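Local coordinates for scyllo-inosose 3-dehydrogenase (Thermotoga maritima, PDB 3IP1), which catalyses the NAD(+)-dependent oxidation of scyllo-inosose to 3-dehydro-scyllo-inosose, probably as a step in myo-inositol breakdown, at residues 11-19 / 25-36. Residues are numbered along the deposited sequence; the frame is centred on the assembly and turned at random.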
# COMPACT_ATOMS: atom_id res chain seq x y z
N LYS A 11 7.04 -46.54 3.43
CA LYS A 11 6.91 -47.28 2.17
C LYS A 11 6.32 -46.41 1.04
O LYS A 11 5.31 -45.73 1.24
CB LYS A 11 6.03 -48.53 2.41
CG LYS A 11 5.88 -49.46 1.20
CD LYS A 11 4.81 -50.51 1.46
CE LYS A 11 4.68 -51.48 0.27
NZ LYS A 11 3.71 -52.58 0.55
N TRP A 12 6.95 -46.43 -0.14
CA TRP A 12 6.35 -45.83 -1.32
C TRP A 12 5.25 -46.77 -1.84
O TRP A 12 5.54 -47.75 -2.54
CB TRP A 12 7.40 -45.61 -2.42
CG TRP A 12 6.82 -44.95 -3.65
CD1 TRP A 12 6.13 -45.57 -4.67
CD2 TRP A 12 6.91 -43.57 -4.02
NE1 TRP A 12 5.76 -44.65 -5.62
CE2 TRP A 12 6.23 -43.41 -5.25
CE3 TRP A 12 7.49 -42.44 -3.42
CZ2 TRP A 12 6.12 -42.17 -5.90
CZ3 TRP A 12 7.38 -41.21 -4.06
CH2 TRP A 12 6.70 -41.09 -5.30
N ASP A 13 3.99 -46.46 -1.52
CA ASP A 13 2.90 -47.39 -1.82
C ASP A 13 1.61 -46.63 -2.11
O ASP A 13 0.69 -46.66 -1.30
CB ASP A 13 2.70 -48.36 -0.65
CG ASP A 13 1.84 -49.57 -1.01
OD1 ASP A 13 1.53 -49.76 -2.19
OD2 ASP A 13 1.48 -50.34 -0.09
N PRO A 14 1.53 -45.98 -3.29
CA PRO A 14 0.50 -44.95 -3.52
C PRO A 14 -0.92 -45.46 -3.65
O PRO A 14 -1.14 -46.57 -4.13
CB PRO A 14 0.94 -44.31 -4.84
CG PRO A 14 2.36 -44.74 -5.04
CD PRO A 14 2.45 -46.08 -4.42
N ARG A 15 -1.86 -44.64 -3.19
CA ARG A 15 -3.28 -44.84 -3.41
C ARG A 15 -3.55 -44.97 -4.90
O ARG A 15 -2.80 -44.43 -5.73
CB ARG A 15 -4.09 -43.70 -2.79
CG ARG A 15 -4.07 -43.69 -1.24
CD ARG A 15 -5.26 -42.92 -0.71
NE ARG A 15 -5.47 -43.04 0.74
CZ ARG A 15 -6.19 -43.98 1.34
NH1 ARG A 15 -6.75 -44.95 0.65
NH2 ARG A 15 -6.31 -43.98 2.65
N PRO A 16 -4.61 -45.73 -5.26
CA PRO A 16 -4.93 -46.02 -6.68
C PRO A 16 -5.09 -44.77 -7.53
O PRO A 16 -4.64 -44.75 -8.67
CB PRO A 16 -6.27 -46.76 -6.59
CG PRO A 16 -6.31 -47.32 -5.22
CD PRO A 16 -5.58 -46.35 -4.34
N GLU A 17 -5.70 -43.73 -6.98
CA GLU A 17 -5.87 -42.45 -7.71
C GLU A 17 -4.56 -41.73 -8.06
O GLU A 17 -4.53 -40.90 -8.98
CB GLU A 17 -6.80 -41.48 -6.94
CG GLU A 17 -6.31 -41.08 -5.53
CD GLU A 17 -6.92 -41.91 -4.40
OE1 GLU A 17 -7.33 -43.08 -4.64
OE2 GLU A 17 -6.99 -41.39 -3.26
N PHE A 18 -3.47 -42.03 -7.35
CA PHE A 18 -2.26 -41.23 -7.49
C PHE A 18 -1.63 -41.40 -8.86
O PHE A 18 -1.46 -42.51 -9.34
CB PHE A 18 -1.24 -41.57 -6.40
CG PHE A 18 0.11 -40.90 -6.58
CD1 PHE A 18 0.32 -39.60 -6.10
CD2 PHE A 18 1.16 -41.57 -7.21
CE1 PHE A 18 1.54 -38.98 -6.25
CE2 PHE A 18 2.40 -40.94 -7.37
CZ PHE A 18 2.58 -39.63 -6.89
N LYS A 19 -1.27 -40.28 -9.47
CA LYS A 19 -0.34 -40.29 -10.60
C LYS A 19 0.89 -39.47 -10.23
O LYS A 19 0.77 -38.42 -9.58
CB LYS A 19 -0.99 -39.73 -11.87
CG LYS A 19 -2.07 -40.62 -12.49
CD LYS A 19 -3.46 -40.24 -11.98
CE LYS A 19 -4.56 -41.02 -12.70
NZ LYS A 19 -5.78 -41.09 -11.85
N ILE A 25 9.64 -37.75 -7.65
CA ILE A 25 10.62 -38.78 -8.02
C ILE A 25 10.17 -40.12 -7.47
O ILE A 25 10.09 -40.34 -6.25
CB ILE A 25 12.06 -38.46 -7.55
CG1 ILE A 25 12.56 -37.14 -8.19
CG2 ILE A 25 13.00 -39.63 -7.90
CD1 ILE A 25 13.66 -36.43 -7.39
N GLU A 26 9.87 -41.02 -8.40
CA GLU A 26 9.35 -42.33 -8.11
C GLU A 26 10.17 -43.05 -7.03
O GLU A 26 11.37 -43.26 -7.20
CB GLU A 26 9.33 -43.12 -9.42
CG GLU A 26 8.01 -43.81 -9.70
CD GLU A 26 7.88 -45.12 -8.95
OE1 GLU A 26 8.91 -45.61 -8.45
OE2 GLU A 26 6.75 -45.67 -8.87
N GLY A 27 9.54 -43.39 -5.91
CA GLY A 27 10.23 -44.11 -4.82
C GLY A 27 10.93 -43.22 -3.80
O GLY A 27 11.38 -43.70 -2.74
N LYS A 28 11.01 -41.92 -4.10
CA LYS A 28 11.84 -41.01 -3.33
C LYS A 28 11.17 -39.73 -2.84
O LYS A 28 11.41 -39.30 -1.71
CB LYS A 28 13.07 -40.65 -4.14
CG LYS A 28 13.99 -41.82 -4.39
CD LYS A 28 15.18 -41.36 -5.23
CE LYS A 28 16.09 -42.52 -5.60
NZ LYS A 28 16.84 -42.16 -6.84
N LEU A 29 10.35 -39.11 -3.69
CA LEU A 29 9.86 -37.76 -3.43
C LEU A 29 8.49 -37.53 -4.05
O LEU A 29 8.27 -37.81 -5.22
CB LEU A 29 10.85 -36.71 -4.00
CG LEU A 29 10.49 -35.22 -3.85
CD1 LEU A 29 10.80 -34.72 -2.46
CD2 LEU A 29 11.22 -34.35 -4.88
N THR A 30 7.58 -36.97 -3.26
CA THR A 30 6.30 -36.55 -3.79
C THR A 30 5.84 -35.22 -3.21
O THR A 30 6.17 -34.89 -2.06
CB THR A 30 5.17 -37.62 -3.60
OG1 THR A 30 3.97 -37.16 -4.23
CG2 THR A 30 4.89 -37.88 -2.15
N TRP A 31 5.06 -34.47 -4.01
CA TRP A 31 4.37 -33.28 -3.52
C TRP A 31 3.06 -33.62 -2.80
O TRP A 31 2.50 -32.77 -2.11
CB TRP A 31 4.15 -32.27 -4.66
CG TRP A 31 5.38 -31.39 -4.81
CD1 TRP A 31 6.54 -31.69 -5.48
CD2 TRP A 31 5.56 -30.09 -4.24
NE1 TRP A 31 7.44 -30.64 -5.36
CE2 TRP A 31 6.87 -29.65 -4.60
CE3 TRP A 31 4.76 -29.25 -3.44
CZ2 TRP A 31 7.38 -28.40 -4.21
CZ3 TRP A 31 5.27 -28.00 -3.05
CH2 TRP A 31 6.56 -27.59 -3.44
N LEU A 32 2.63 -34.90 -2.91
CA LEU A 32 1.40 -35.38 -2.27
C LEU A 32 1.59 -36.52 -1.24
O LEU A 32 1.17 -37.67 -1.45
CB LEU A 32 0.37 -35.78 -3.33
CG LEU A 32 -0.25 -34.64 -4.15
CD1 LEU A 32 -1.08 -35.21 -5.30
CD2 LEU A 32 -1.11 -33.69 -3.24
N GLY A 33 2.20 -36.17 -0.11
CA GLY A 33 2.57 -37.16 0.90
C GLY A 33 1.53 -38.22 1.20
O GLY A 33 1.80 -39.42 1.10
N SER A 34 0.33 -37.79 1.56
CA SER A 34 -0.68 -38.69 2.08
C SER A 34 -1.25 -39.61 1.00
O SER A 34 -1.95 -40.57 1.31
CB SER A 34 -1.79 -37.89 2.75
OG SER A 34 -2.38 -37.02 1.82
N LYS A 35 -0.96 -39.33 -0.26
CA LYS A 35 -1.39 -40.18 -1.37
C LYS A 35 -0.35 -41.25 -1.70
O LYS A 35 -0.60 -42.09 -2.56
CB LYS A 35 -1.63 -39.34 -2.64
CG LYS A 35 -2.68 -38.25 -2.48
CD LYS A 35 -4.05 -38.86 -2.18
CE LYS A 35 -5.17 -37.89 -2.55
NZ LYS A 35 -6.48 -38.45 -2.15
N VAL A 36 0.81 -41.20 -1.03
CA VAL A 36 1.95 -42.00 -1.45
C VAL A 36 2.61 -42.81 -0.33
O VAL A 36 2.77 -44.03 -0.44
CB VAL A 36 3.01 -41.09 -2.11
CG1 VAL A 36 4.32 -41.86 -2.36
CG2 VAL A 36 2.46 -40.53 -3.42
O HOH W 1 4.41 -44.06 -8.55
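Trp12 and Phe18 clasp Val36 in a surface contact where the loop that joins strand 3-12 to strand 37-38 folds back over the end of strand 3-12. Each methyl of Val36 takes one ring. Val36 CG1 sits over a face of Trp12, 3.4 Å from the centroid of its six-membered ring. Val36 CG2 lies over a face of Phe18, 3.5 Å from the centroid of the Phe18 ring. The Val36 torsion (chi1 171°, CG1 anti to the backbone N) turns CG1 to Trp12 and CG2 to Phe18. The other face of Trp12 is covered by backbone: Gly27 N rests over the ring, 3.2 Å from Trp12 CD2. Leu29 O meets the indole at its edge, 3.6 Å from Trp12 CH2. One water accepts from Trp12 NE1 and donates to Glu26 OE2. Cutting Trp12 back to an alanine is likely to open a gap between Val36 CG1 and Gly27 and to cost the water on Glu26 its indole donor. Two backbone bonds fix the register: Asp13 N to Val36 O and Arg15 N to Lys35 O, both 2.9 Å. The chain then makes a type I turn, Arg15 to Phe18. Beside the turn, Lys35 NZ reaches the anti lone pair of Glu17 OE2, a salt bridge of 3.2 Å. Arg15 NH2 makes salt bridges to Asp78 and Glu80, and Asp13 makes one to Arg38. Trp37, in strand 37-38, meets Trp12 edge-to-face where that strand pairs antiparallel with strand 3-12.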